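ABC transporter periplasmic-binding protein YtfQ (Mycobacterium smegmatis, PDB 6HBD) binds beta-D-galactofuranose in a cleft between two domains and probably hands furanose sugars such as L-arabinofuranose to an ABC transporter. Local coordinates at residues 18-23 with 48-53; 78-83 with 103-108; 116-121 with 280-285; 150-155 with 210-215. One frame throughout, in Å; residues are numbered along the deposited sequence.

Contact 1 (18-23 with 48-53); sequences LTLGFA and VNLKFA
Leu20 and Leu50 stand alongside each other on one face of a parallel strand pair, pointing the same way, and meet through one methyl each, Leu20 CD1 to Leu50 CD1 at 3.5 Å. The same Leu50 methyl also lies 3.8 Å from Phe22 CB, so it wedges between two successive side chains on that face of strand 19-23. Val48 supplies the neighbouring contact: its CG1 is anti to the backbone N (chi1 168°), a placing that swings this branch over to Leu20 CB at 3.4 Å. Further along, Phe22 and Phe52 run side by side more loosely, Phe22 CD2 to Phe52 CE1 being 4.2 Å. On the other face Thr19 and Asn49 also lie abreast, with the methyl Thr19 CG2 3.6 Å from Asn49 OD1. Lys51, level with Gly21, bends at chi2 and carries its amine away from the pair. Five backbone bonds join the strands, beginning with Asn49 N to Leu18 O at 2.7 Å and ending with Ala53 N to Phe22 O; the strand axes differ in direction by 17°. The pair belongs to a beta-alpha-beta unit whose connecting helix 30-46 packs on Phe22, Leu50 and Phe52, and Phe52 makes a cation-pi contact with Lys40 of that helix. Helix 59-72 meets Ala23, Lys51 and Ala53 on the other face, while strand 76-79 flanks strand 19-24 and leaves 49-54 at the sheet's edge.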
loop_
_atom_site.group_PDB
_atom_site.type_symbol
_atom_site.label_atom_id
_atom_site.label_comp_id
_atom_site.label_asym_id
_atom_site.label_seq_id
_atom_site.Cartn_x
_atom_site.Cartn_y
_atom_site.Cartn_z
ATOM N N LEU A 18 23.780 6.538 14.349
ATOM C CA LEU A 18 22.355 6.287 14.640
ATOM C C LEU A 18 21.978 4.818 14.415
ATOM O O LEU A 18 22.325 4.246 13.380
ATOM C CB LEU A 18 21.445 7.170 13.777
ATOM C CG LEU A 18 19.943 6.996 13.992
ATOM C CD1 LEU A 18 19.517 7.565 15.317
ATOM C CD2 LEU A 18 19.166 7.688 12.912
ATOM N N THR A 19 21.275 4.216 15.386
ATOM C CA THR A 19 20.840 2.822 15.316
ATOM C C THR A 19 19.330 2.825 15.118
ATOM O O THR A 19 18.610 3.428 15.915
ATOM C CB THR A 19 21.265 2.048 16.570
ATOM O OG1 THR A 19 22.656 2.292 16.839
ATOM C CG2 THR A 19 20.993 0.556 16.440
ATOM N N LEU A 20 18.860 2.189 14.035
ATOM C CA LEU A 20 17.444 2.136 13.669
ATOM C C LEU A 20 17.001 0.689 13.638
ATOM O O LEU A 20 17.744 -0.165 13.165
ATOM C CB LEU A 20 17.285 2.766 12.268
ATOM C CG LEU A 20 15.882 3.104 11.715
ATOM C CD1 LEU A 20 15.304 1.975 10.905
ATOM C CD2 LEU A 20 14.940 3.585 12.779
ATOM N N GLY A 21 15.827 0.408 14.183
ATOM C CA GLY A 21 15.230 -0.919 14.146
ATOM C C GLY A 21 13.974 -0.852 13.301
ATOM O O GLY A 21 13.073 -0.066 13.623
ATOM N N PHE A 22 13.919 -1.592 12.181
ATOM C CA PHE A 22 12.738 -1.579 11.320
ATOM C C PHE A 22 12.064 -2.929 11.358
ATOM O O PHE A 22 12.730 -3.929 11.103
ATOM C CB PHE A 22 13.057 -1.195 9.871
ATOM C CG PHE A 22 11.796 -0.784 9.142
ATOM C CD1 PHE A 22 11.290 0.496 9.275
ATOM C CD2 PHE A 22 11.037 -1.717 8.453
ATOM C CE1 PHE A 22 10.093 0.856 8.672
ATOM C CE2 PHE A 22 9.826 -1.356 7.870
ATOM C CZ PHE A 22 9.364 -0.073 7.984
ATOM N N ALA A 23 10.745 -2.961 11.648
ATOM C CA ALA A 23 9.978 -4.208 11.679
ATOM C C ALA A 23 9.001 -4.287 10.487
ATOM O O ALA A 23 7.877 -3.774 10.547
ATOM C CB ALA A 23 9.248 -4.355 13.004
ATOM N N VAL A 48 23.135 4.730 8.609
ATOM C CA VAL A 48 22.274 4.361 9.732
ATOM C C VAL A 48 22.522 2.885 10.009
ATOM O O VAL A 48 22.558 2.098 9.052
ATOM C CB VAL A 48 20.791 4.639 9.372
ATOM C CG1 VAL A 48 19.837 4.000 10.382
ATOM C CG2 VAL A 48 20.542 6.137 9.248
ATOM N N ASN A 49 22.704 2.497 11.298
ATOM C CA ASN A 49 22.880 1.079 11.626
ATOM C C ASN A 49 21.481 0.460 11.676
ATOM O O ASN A 49 20.777 0.600 12.674
ATOM C CB ASN A 49 23.664 0.860 12.934
ATOM C CG ASN A 49 23.831 -0.614 13.252
ATOM O OD1 ASN A 49 23.283 -1.126 14.233
ATOM N ND2 ASN A 49 24.562 -1.346 12.407
ATOM N N LEU A 50 21.064 -0.175 10.575
ATOM C CA LEU A 50 19.731 -0.764 10.466
ATOM C C LEU A 50 19.676 -2.141 11.096
ATOM O O LEU A 50 20.525 -2.997 10.817
ATOM C CB LEU A 50 19.279 -0.858 8.992
ATOM C CG LEU A 50 17.909 -1.505 8.711
ATOM C CD1 LEU A 50 16.788 -0.658 9.235
ATOM C CD2 LEU A 50 17.714 -1.718 7.224
ATOM N N LYS A 51 18.631 -2.365 11.886
ATOM C CA LYS A 51 18.335 -3.633 12.515
ATOM C C LYS A 51 16.992 -4.020 11.903
ATOM O O LYS A 51 15.927 -3.677 12.406
ATOM C CB LYS A 51 18.299 -3.481 14.043
ATOM C CG LYS A 51 19.664 -3.171 14.666
ATOM C CD LYS A 51 20.566 -4.410 14.751
ATOM C CE LYS A 51 21.790 -4.187 15.610
ATOM N NZ LYS A 51 22.476 -5.465 15.936
ATOM N N PHE A 52 17.067 -4.618 10.729
ATOM C CA PHE A 52 15.899 -5.001 9.948
ATOM C C PHE A 52 15.305 -6.315 10.446
ATOM O O PHE A 52 16.052 -7.243 10.737
ATOM C CB PHE A 52 16.308 -5.137 8.487
ATOM C CG PHE A 52 15.145 -5.311 7.560
ATOM C CD1 PHE A 52 14.428 -4.218 7.109
ATOM C CD2 PHE A 52 14.777 -6.569 7.120
ATOM C CE1 PHE A 52 13.365 -4.383 6.235
ATOM C CE2 PHE A 52 13.723 -6.734 6.234
ATOM C CZ PHE A 52 13.010 -5.645 5.816
ATOM N N ALA A 53 13.960 -6.400 10.506
ATOM C CA ALA A 53 13.233 -7.590 10.956
ATOM C C ALA A 53 11.997 -7.841 10.085
ATOM O O ALA A 53 11.222 -6.913 9.846
ATOM C CB ALA A 53 12.818 -7.413 12.396
#

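Contact 2 (78-83 with 103-108); sequences AFSPVV and LTDRAV. With GZL (beta-D-galactofuranose), chain L.
Asp105 OD1 is gripped from two directions: Ser80 OG donates to it at 2.9 Å, coming from above the carboxylate plane (39° out of it), and O5 of the bound galactofuranose lies 2.6 Å away. Ser80 is thus a second-shell residue that helps position a sugar-binding carboxylate. Asp105 OD2 accepts a longer bond from Thr104 OG1 and forms a salt bridge with Arg32, so both oxygens are held and the group's rotation is restrained. The backbone O of Asp105 takes a bond from sugar O6 at 2.7 Å. Arg106 extends from CG to NE past Pro81, running antiparallel to it, and brings NH2 to 2.9 Å from sugar O4. Pro81 O touches the aliphatic Arg106 CD at 3.2 Å. Behind this polar rim lies an apolar layer: Pro81 CG is 3.4 Å from Val108 CG1, and Leu103 CD1 touches Phe79 CE1 at 3.7 Å. Thr104 N bonds to Phe79 O where the strands end. Loops leaving the C-terminal ends of adjacent parallel strands, here in the beta-alpha-beta unit 76-79, 88-97, 101-104, line the sugar cleft as is usual in periplasmic sugar-binding proteins.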
loop_
_atom_site.group_PDB
_atom_site.type_symbol
_atom_site.label_atom_id
_atom_site.label_comp_id
_atom_site.label_asym_id
_atom_site.label_seq_id
_atom_site.Cartn_x
_atom_site.Cartn_y
_atom_site.Cartn_z
ATOM N N ALA A 78 10.948 1.954 13.957
ATOM C CA ALA A 78 9.976 2.231 12.916
ATOM C C ALA A 78 9.449 0.915 12.415
ATOM O O ALA A 78 10.151 -0.092 12.484
ATOM C CB ALA A 78 10.619 3.017 11.792
ATOM N N PHE A 79 8.185 0.897 11.988
ATOM C CA PHE A 79 7.557 -0.321 11.487
ATOM C C PHE A 79 6.349 0.024 10.645
ATOM O O PHE A 79 5.939 1.185 10.596
ATOM C CB PHE A 79 7.165 -1.260 12.653
ATOM C CG PHE A 79 6.015 -0.813 13.527
ATOM C CD1 PHE A 79 6.177 0.209 14.451
ATOM C CD2 PHE A 79 4.780 -1.441 13.453
ATOM C CE1 PHE A 79 5.109 0.644 15.226
ATOM C CE2 PHE A 79 3.710 -1.006 14.233
ATOM C CZ PHE A 79 3.885 0.031 15.117
ATOM N N SER A 80 5.788 -0.989 9.980
ATOM C CA SER A 80 4.598 -0.847 9.159
ATOM C C SER A 80 3.498 -1.663 9.845
ATOM O O SER A 80 3.471 -2.883 9.682
ATOM C CB SER A 80 4.864 -1.344 7.751
ATOM O OG SER A 80 3.651 -1.608 7.073
ATOM N N PRO A 81 2.623 -1.029 10.667
ATOM C CA PRO A 81 1.576 -1.800 11.365
ATOM C C PRO A 81 0.716 -2.666 10.440
ATOM O O PRO A 81 -0.178 -2.151 9.762
ATOM C CB PRO A 81 0.752 -0.732 12.107
ATOM C CG PRO A 81 1.442 0.534 11.930
ATOM C CD PRO A 81 2.545 0.415 10.959
ATOM N N VAL A 82 1.015 -3.982 10.392
ATOM C CA VAL A 82 0.287 -4.931 9.540
ATOM C C VAL A 82 -1.237 -4.687 9.572
ATOM O O VAL A 82 -1.860 -4.581 8.504
ATOM C CB VAL A 82 0.658 -6.415 9.806
ATOM C CG1 VAL A 82 0.434 -6.826 11.254
ATOM C CG2 VAL A 82 -0.101 -7.343 8.864
ATOM N N VAL A 83 -1.810 -4.559 10.799
ATOM C CA VAL A 83 -3.229 -4.247 11.044
ATOM C C VAL A 83 -3.308 -3.090 12.040
ATOM O O VAL A 83 -2.360 -2.852 12.799
ATOM C CB VAL A 83 -4.097 -5.460 11.469
ATOM C CG1 VAL A 83 -4.216 -6.480 10.341
ATOM C CG2 VAL A 83 -3.564 -6.113 12.736
ATOM N N LEU A 103 5.786 5.563 12.062
ATOM C CA LEU A 103 4.903 4.630 11.361
ATOM C C LEU A 103 5.087 4.864 9.875
ATOM O O LEU A 103 5.102 6.024 9.457
ATOM C CB LEU A 103 3.438 4.853 11.784
ATOM C CG LEU A 103 2.947 4.026 12.997
ATOM C CD1 LEU A 103 3.964 4.002 14.149
ATOM C CD2 LEU A 103 1.596 4.525 13.460
ATOM N N THR A 104 5.327 3.783 9.088
ATOM C CA THR A 104 5.545 3.892 7.643
ATOM C C THR A 104 4.513 3.035 6.871
ATOM O O THR A 104 4.272 1.878 7.221
ATOM C CB THR A 104 7.028 3.614 7.234
ATOM O OG1 THR A 104 7.224 2.260 6.835
ATOM C CG2 THR A 104 8.022 3.995 8.289
ATOM N N ASP A 105 3.847 3.665 5.877
ATOM C CA ASP A 105 2.868 3.128 4.931
ATOM C C ASP A 105 1.588 2.488 5.530
ATOM O O ASP A 105 0.704 2.122 4.761
ATOM C CB ASP A 105 3.553 2.162 3.959
ATOM C CG ASP A 105 4.085 0.860 4.505
ATOM O OD1 ASP A 105 3.284 -0.094 4.663
ATOM O OD2 ASP A 105 5.317 0.769 4.731
ATOM N N ARG A 106 1.462 2.410 6.865
ATOM C CA ARG A 106 0.283 1.904 7.552
ATOM C C ARG A 106 0.155 2.632 8.890
ATOM O O ARG A 106 1.160 2.916 9.534
ATOM C CB ARG A 106 0.396 0.392 7.773
ATOM C CG ARG A 106 -0.358 -0.402 6.725
ATOM C CD ARG A 106 0.098 -1.838 6.597
ATOM N NE ARG A 106 -0.187 -2.387 5.274
ATOM C CZ ARG A 106 -0.016 -3.659 4.928
ATOM N NH1 ARG A 106 0.453 -4.538 5.801
ATOM N NH2 ARG A 106 -0.327 -4.064 3.709
ATOM N N ALA A 107 -1.084 2.943 9.291
ATOM C CA ALA A 107 -1.386 3.614 10.547
ATOM C C ALA A 107 -1.942 2.611 11.582
ATOM O O ALA A 107 -2.134 1.428 11.277
ATOM C CB ALA A 107 -2.377 4.735 10.305
ATOM N N VAL A 108 -2.117 3.093 12.819
ATOM C CA VAL A 108 -2.598 2.325 13.960
ATOM C C VAL A 108 -3.906 2.905 14.462
ATOM O O VAL A 108 -4.345 3.958 14.002
ATOM C CB VAL A 108 -1.551 2.255 15.110
ATOM C CG1 VAL A 108 -0.276 1.579 14.646
ATOM C CG2 VAL A 108 -1.249 3.621 15.714
HETATM C C6 GZL L . 0.409 0.947 1.315
HETATM C C5 GZL L . 1.091 -0.321 1.781
HETATM C C4 GZL L . 0.464 -1.566 1.177
HETATM C C3 GZL L . 0.514 -1.645 -0.345
HETATM C C2 GZL L . 0.418 -3.143 -0.563
HETATM O O6 GZL L . 0.909 2.065 2.038
HETATM O O5 GZL L . 1.121 -0.394 3.209
HETATM O O4 GZL L . 1.206 -2.730 1.603
HETATM O O3 GZL L . -0.541 -0.978 -1.017
HETATM C C1 GZL L . 1.358 -3.654 0.516
HETATM O O2 GZL L . 0.848 -3.579 -1.843
HETATM O O1 GZL L . 0.830 -4.898 0.807
#

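Contact 3 (116-121 with 280-285); sequences YKTFIG and EPVPER
Segments 116-121 and 280-285 meet as a short parallel pairing, Phe119 opposite Arg285 with their CA atoms 4.9 Å apart, and the touching parts run 41° from each other in direction. Phe119 N donates to Glu284 O at 3.0 Å, the same oxygen that Thr118 CA approaches closely. Ahead of this pair the backbone is joined by a side chain: Thr118 OG1 donates to Pro283 O at 2.7 Å. With OG1 anti to the backbone N, the hydroxyl is turned to the loop, while the methyl CG2 is directed at Val282, whose CG2 rests 4.1 Å from it; the two side chains cross at about a right angle. Lys117 CB touches Val282 CG2 as well. Residues 118-121 and 285-287 are adjacent strands of the first domain's sheet although 159 positions separate the segments: the chain builds most of the second domain's sheet in between and then returns, as it does in the two-domain periplasmic binding proteins. Strand 317-319, in the C-terminal histidine tag, pairs antiparallel with 285-287. Beyond the backbone bond, Arg285 runs alongside Phe119, bending at chi2 and chi3, and its guanidinium lies only 11° from parallel to the ring, the CE2 side of the ring placed over one guanidinium face. The spacing there is shorter than normal van der Waals contact, so its exact value is doubtful. Arg285 NE donates to Phe119 O at 3.1 Å from well above the carbonyl plane, 54° out of it, and NH2 makes a weak hydrogen bond to Ala122 O.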
loop_
_atom_site.group_PDB
_atom_site.type_symbol
_atom_site.label_atom_id
_atom_site.label_comp_id
_atom_site.label_asym_id
_atom_site.label_seq_id
_atom_site.Cartn_x
_atom_site.Cartn_y
_atom_site.Cartn_z
ATOM N N TYR A 116 3.672 7.501 18.933
ATOM C CA TYR A 116 4.511 7.596 17.734
ATOM C C TYR A 116 4.661 9.066 17.313
ATOM O O TYR A 116 3.742 9.862 17.524
ATOM C CB TYR A 116 3.928 6.770 16.592
ATOM C CG TYR A 116 2.580 7.261 16.109
ATOM C CD1 TYR A 116 2.484 8.211 15.101
ATOM C CD2 TYR A 116 1.401 6.740 16.625
ATOM C CE1 TYR A 116 1.248 8.643 14.625
ATOM C CE2 TYR A 116 0.156 7.147 16.145
ATOM C CZ TYR A 116 0.081 8.100 15.139
ATOM O OH TYR A 116 -1.153 8.506 14.671
ATOM N N LYS A 117 5.796 9.401 16.672
ATOM C CA LYS A 117 6.149 10.765 16.265
ATOM C C LYS A 117 5.501 11.236 14.976
ATOM O O LYS A 117 5.052 12.383 14.875
ATOM C CB LYS A 117 7.682 10.909 16.167
ATOM C CG LYS A 117 8.460 10.576 17.462
ATOM C CD LYS A 117 8.103 11.507 18.617
ATOM C CE LYS A 117 9.100 11.469 19.752
ATOM N NZ LYS A 117 8.867 12.563 20.737
ATOM N N THR A 118 5.452 10.367 13.982
ATOM C CA THR A 118 4.888 10.725 12.675
ATOM C C THR A 118 4.456 9.503 11.904
ATOM O O THR A 118 4.887 8.390 12.235
ATOM C CB THR A 118 5.926 11.537 11.849
ATOM O OG1 THR A 118 5.314 12.042 10.657
ATOM C CG2 THR A 118 7.148 10.719 11.475
ATOM N N PHE A 119 3.652 9.732 10.829
ATOM C CA PHE A 119 3.202 8.694 9.895
ATOM C C PHE A 119 3.551 9.118 8.449
ATOM O O PHE A 119 3.056 10.143 7.974
ATOM C CB PHE A 119 1.697 8.409 10.059
ATOM C CG PHE A 119 1.062 7.541 8.986
ATOM C CD1 PHE A 119 1.689 6.395 8.533
ATOM C CD2 PHE A 119 -0.187 7.853 8.464
ATOM C CE1 PHE A 119 1.119 5.633 7.514
ATOM C CE2 PHE A 119 -0.763 7.072 7.457
ATOM C CZ PHE A 119 -0.106 5.972 6.990
ATOM N N ILE A 120 4.370 8.294 7.753
ATOM C CA ILE A 120 4.789 8.530 6.368
ATOM C C ILE A 120 3.977 7.552 5.556
ATOM O O ILE A 120 4.132 6.352 5.777
ATOM C CB ILE A 120 6.315 8.287 6.101
ATOM C CG1 ILE A 120 7.194 8.433 7.364
ATOM C CG2 ILE A 120 6.846 9.193 4.954
ATOM C CD1 ILE A 120 8.562 7.715 7.205
ATOM N N GLY A 121 3.106 8.024 4.667
ATOM C CA GLY A 121 2.303 7.112 3.853
ATOM C C GLY A 121 1.492 7.872 2.842
ATOM O O GLY A 121 1.660 9.084 2.760
ATOM N N GLU A 280 14.345 16.712 17.597
ATOM C CA GLU A 280 13.891 17.808 16.732
ATOM C C GLU A 280 12.430 17.528 16.342
ATOM O O GLU A 280 12.117 16.397 15.939
ATOM C CB GLU A 280 14.777 17.924 15.466
ATOM C CG GLU A 280 14.734 19.289 14.782
ATOM C CD GLU A 280 15.037 19.302 13.293
ATOM O OE1 GLU A 280 14.103 19.584 12.505
ATOM O OE2 GLU A 280 16.204 19.047 12.912
ATOM N N PRO A 281 11.518 18.525 16.449
ATOM C CA PRO A 281 10.122 18.261 16.081
ATOM C C PRO A 281 9.955 17.909 14.609
ATOM O O PRO A 281 10.492 18.614 13.743
ATOM C CB PRO A 281 9.414 19.587 16.409
ATOM C CG PRO A 281 10.473 20.604 16.290
ATOM C CD PRO A 281 11.693 19.933 16.855
ATOM N N VAL A 282 9.174 16.846 14.335
ATOM C CA VAL A 282 8.872 16.397 12.977
ATOM C C VAL A 282 7.362 16.517 12.769
ATOM O O VAL A 282 6.626 16.376 13.743
ATOM C CB VAL A 282 9.401 14.964 12.696
ATOM C CG1 VAL A 282 10.918 14.911 12.852
ATOM C CG2 VAL A 282 8.735 13.907 13.574
ATOM N N PRO A 283 6.861 16.803 11.540
ATOM C CA PRO A 283 5.398 16.903 11.365
ATOM C C PRO A 283 4.716 15.598 11.728
ATOM O O PRO A 283 5.351 14.550 11.631
ATOM C CB PRO A 283 5.205 17.231 9.882
ATOM C CG PRO A 283 6.515 17.163 9.251
ATOM C CD PRO A 283 7.590 17.023 10.274
ATOM N N GLU A 284 3.452 15.661 12.171
ATOM C CA GLU A 284 2.696 14.470 12.586
ATOM C C GLU A 284 2.373 13.552 11.392
ATOM O O GLU A 284 2.311 12.331 11.552
ATOM C CB GLU A 284 1.420 14.875 13.353
ATOM C CG GLU A 284 1.715 15.547 14.691
ATOM C CD GLU A 284 0.508 15.962 15.515
ATOM O OE1 GLU A 284 -0.286 16.801 15.030
ATOM O OE2 GLU A 284 0.372 15.463 16.656
ATOM N N ARG A 285 2.221 14.140 10.196
ATOM C CA ARG A 285 1.950 13.384 8.996
ATOM C C ARG A 285 2.889 13.786 7.885
ATOM O O ARG A 285 3.179 14.969 7.711
ATOM C CB ARG A 285 0.527 13.671 8.538
ATOM C CG ARG A 285 0.011 12.753 7.450
ATOM C CD ARG A 285 -0.220 11.350 7.958
ATOM N NE ARG A 285 0.168 10.339 6.979
ATOM C CZ ARG A 285 -0.550 9.978 5.915
ATOM N NH1 ARG A 285 -1.708 10.573 5.642
ATOM N NH2 ARG A 285 -0.113 9.024 5.115
#

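Contact 4 (150-155 with 210-215); sequences QLEGTT and FAQNDD. With GZL (beta-D-galactofuranose), chain L.
Backbone bonds set the pairing: Leu151 N donates to Phe210 O at 3.0 Å and Gln212 N to Leu151 O at 3.1 Å, tying the ends of two parallel strands. Side-chain amides add to the hold. Gln212, just past its strand and extended beyond CG, lies along the other segment and uses both ends of its amide; OE1 accepts Gly153 N at 3.0 Å, a nearly straight bond (169° at the hydrogen) whose donor stands above the carbonyl plane, while NE2 makes a weak bond to Gln150 OE1 at 2.8 Å. The two amide planes are turned 65° apart. In van der Waals contact, the Gln150 amide stands perpendicular to the Phe210 ring at its edge, NE2 3.6 Å from CD2, and Leu151 CD1 meets Ala211 CB at 3.9 Å on the opposite face of the sheet. Glu152 turns its carboxylate to Lys164 in a salt bridge. Toward the sugar, Asn213 ND2 makes a weak bond to galactofuranose O2 at 2.9 Å and a hydrogen bond to Asp241 OD2, while its OD1 caps Met216 N. Asn213 thus N-caps helix 214-226 at the C-terminal ends of parallel strands, where sugar-binding proteins of this fold place their cleft residues.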
loop_
_atom_site.group_PDB
_atom_site.type_symbol
_atom_site.label_atom_id
_atom_site.label_comp_id
_atom_site.label_asym_id
_atom_site.label_seq_id
_atom_site.Cartn_x
_atom_site.Cartn_y
_atom_site.Cartn_z
ATOM N N GLN A 150 -14.317 -6.849 -6.271
ATOM C CA GLN A 150 -13.318 -6.137 -5.465
ATOM C C GLN A 150 -12.394 -7.082 -4.702
ATOM O O GLN A 150 -12.857 -7.863 -3.864
ATOM C CB GLN A 150 -14.021 -5.149 -4.495
ATOM C CG GLN A 150 -13.069 -4.381 -3.520
ATOM C CD GLN A 150 -13.588 -3.092 -2.861
ATOM O OE1 GLN A 150 -13.145 -2.742 -1.771
ATOM N NE2 GLN A 150 -14.454 -2.284 -3.488
ATOM N N LEU A 151 -11.078 -6.979 -4.951
ATOM C CA LEU A 151 -10.111 -7.828 -4.267
ATOM C C LEU A 151 -9.579 -6.993 -3.127
ATOM O O LEU A 151 -8.924 -5.989 -3.362
ATOM C CB LEU A 151 -9.007 -8.295 -5.225
ATOM C CG LEU A 151 -9.496 -8.991 -6.497
ATOM C CD1 LEU A 151 -8.457 -8.979 -7.561
ATOM C CD2 LEU A 151 -9.906 -10.401 -6.207
ATOM N N GLU A 152 -9.989 -7.325 -1.906
ATOM C CA GLU A 152 -9.641 -6.575 -0.709
ATOM C C GLU A 152 -8.275 -6.998 -0.163
ATOM O O GLU A 152 -7.924 -8.171 -0.215
ATOM C CB GLU A 152 -10.711 -6.757 0.386
ATOM C CG GLU A 152 -12.097 -6.262 0.018
ATOM C CD GLU A 152 -13.147 -6.583 1.064
ATOM O OE1 GLU A 152 -13.121 -7.711 1.608
ATOM O OE2 GLU A 152 -14.009 -5.713 1.330
ATOM N N GLY A 153 -7.515 -6.039 0.360
ATOM C CA GLY A 153 -6.226 -6.339 0.957
ATOM C C GLY A 153 -6.387 -7.003 2.302
ATOM O O GLY A 153 -7.519 -7.182 2.764
ATOM N N THR A 154 -5.253 -7.317 2.961
ATOM C CA THR A 154 -5.220 -7.939 4.286
ATOM C C THR A 154 -6.297 -7.352 5.207
ATOM O O THR A 154 -6.388 -6.130 5.351
ATOM C CB THR A 154 -3.822 -7.796 4.905
ATOM O OG1 THR A 154 -2.926 -8.640 4.184
ATOM C CG2 THR A 154 -3.783 -8.156 6.398
ATOM N N THR A 155 -7.120 -8.240 5.806
ATOM C CA THR A 155 -8.191 -7.882 6.737
ATOM C C THR A 155 -7.593 -7.140 7.937
ATOM O O THR A 155 -6.792 -7.732 8.670
ATOM C CB THR A 155 -8.932 -9.177 7.162
ATOM O OG1 THR A 155 -9.745 -9.617 6.067
ATOM C CG2 THR A 155 -9.782 -9.000 8.427
ATOM N N PHE A 210 -11.701 -4.342 -9.201
ATOM C CA PHE A 210 -10.952 -3.313 -8.528
ATOM C C PHE A 210 -10.069 -4.023 -7.543
ATOM O O PHE A 210 -10.546 -4.495 -6.500
ATOM C CB PHE A 210 -11.860 -2.292 -7.825
ATOM C CG PHE A 210 -11.147 -1.432 -6.799
ATOM C CD1 PHE A 210 -10.047 -0.662 -7.153
ATOM C CD2 PHE A 210 -11.524 -1.460 -5.463
ATOM C CE1 PHE A 210 -9.364 0.090 -6.198
ATOM C CE2 PHE A 210 -10.832 -0.717 -4.510
ATOM C CZ PHE A 210 -9.760 0.053 -4.885
ATOM N N ALA A 211 -8.770 -4.111 -7.882
ATOM C CA ALA A 211 -7.800 -4.750 -7.017
ATOM C C ALA A 211 -7.196 -3.671 -6.136
ATOM O O ALA A 211 -6.759 -2.654 -6.648
ATOM C CB ALA A 211 -6.734 -5.449 -7.841
ATOM N N GLN A 212 -7.169 -3.879 -4.813
ATOM C CA GLN A 212 -6.614 -2.879 -3.899
ATOM C C GLN A 212 -5.093 -2.889 -3.901
ATOM O O GLN A 212 -4.466 -2.089 -3.201
ATOM C CB GLN A 212 -7.176 -3.064 -2.476
ATOM C CG GLN A 212 -8.618 -2.579 -2.365
ATOM C CD GLN A 212 -9.205 -2.892 -1.020
ATOM O OE1 GLN A 212 -8.501 -3.231 -0.059
ATOM N NE2 GLN A 212 -10.516 -2.808 -0.928
ATOM N N ASN A 213 -4.494 -3.795 -4.679
ATOM C CA ASN A 213 -3.047 -3.901 -4.789
ATOM C C ASN A 213 -2.842 -4.598 -6.120
ATOM O O ASN A 213 -3.531 -5.583 -6.373
ATOM C CB ASN A 213 -2.535 -4.650 -3.574
ATOM C CG ASN A 213 -1.519 -5.696 -3.793
ATOM O OD1 ASN A 213 -1.835 -6.883 -3.846
ATOM N ND2 ASN A 213 -0.275 -5.281 -3.898
ATOM N N ASP A 214 -2.019 -4.039 -7.023
ATOM C CA ASP A 214 -1.927 -4.628 -8.358
ATOM C C ASP A 214 -1.378 -6.073 -8.372
ATOM O O ASP A 214 -1.629 -6.757 -9.362
ATOM C CB ASP A 214 -1.219 -3.737 -9.405
ATOM C CG ASP A 214 0.034 -2.990 -9.082
ATOM O OD1 ASP A 214 0.781 -3.447 -8.196
ATOM O OD2 ASP A 214 0.292 -1.961 -9.753
ATOM N N ASP A 215 -0.739 -6.583 -7.283
ATOM C CA ASP A 215 -0.359 -8.005 -7.236
ATOM C C ASP A 215 -1.640 -8.852 -7.277
ATOM O O ASP A 215 -1.737 -9.764 -8.097
ATOM C CB ASP A 215 0.464 -8.353 -5.999
ATOM C CG ASP A 215 1.880 -7.875 -6.090
ATOM O OD1 ASP A 215 2.087 -6.682 -6.430
ATOM O OD2 ASP A 215 2.790 -8.679 -5.822
HETATM C C6 GZL L . 0.409 0.947 1.315
HETATM C C5 GZL L . 1.091 -0.321 1.781
HETATM C C4 GZL L . 0.464 -1.566 1.177
HETATM C C3 GZL L . 0.514 -1.645 -0.345
HETATM C C2 GZL L . 0.418 -3.143 -0.563
HETATM O O6 GZL L . 0.909 2.065 2.038
HETATM O O5 GZL L . 1.121 -0.394 3.209
HETATM O O4 GZL L . 1.206 -2.730 1.603
HETATM O O3 GZL L . -0.541 -0.978 -1.017
HETATM C C1 GZL L . 1.358 -3.654 0.516
HETATM O O2 GZL L . 0.848 -3.579 -1.843
HETATM O O1 GZL L . 0.830 -4.898 0.807
#

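Contacts 1, 2 and 3 share the first domain's sheet. Contacts 1 and 2, with centres about 15 Å apart, join directly through Gly21 O and Ala78 N, a probable hydrogen bond of 3.0 Å; contacts 2 and 3, with centres about 12 Å apart, join through Asp105 N and Ile120 O at 2.7 Å, also probably bonded. Contact 4 belongs to the second domain's sheet, and its centre is about 18 Å from that of contact 2; here Val83 CG1 comes within 3.3 Å of Thr155 O. Galactofuranose bridges these two contacts, held by Asp105 on one side and Asn213 on the other. Contact 1 stands farther back, with the Phe22 side chain about 10 Å from the sugar.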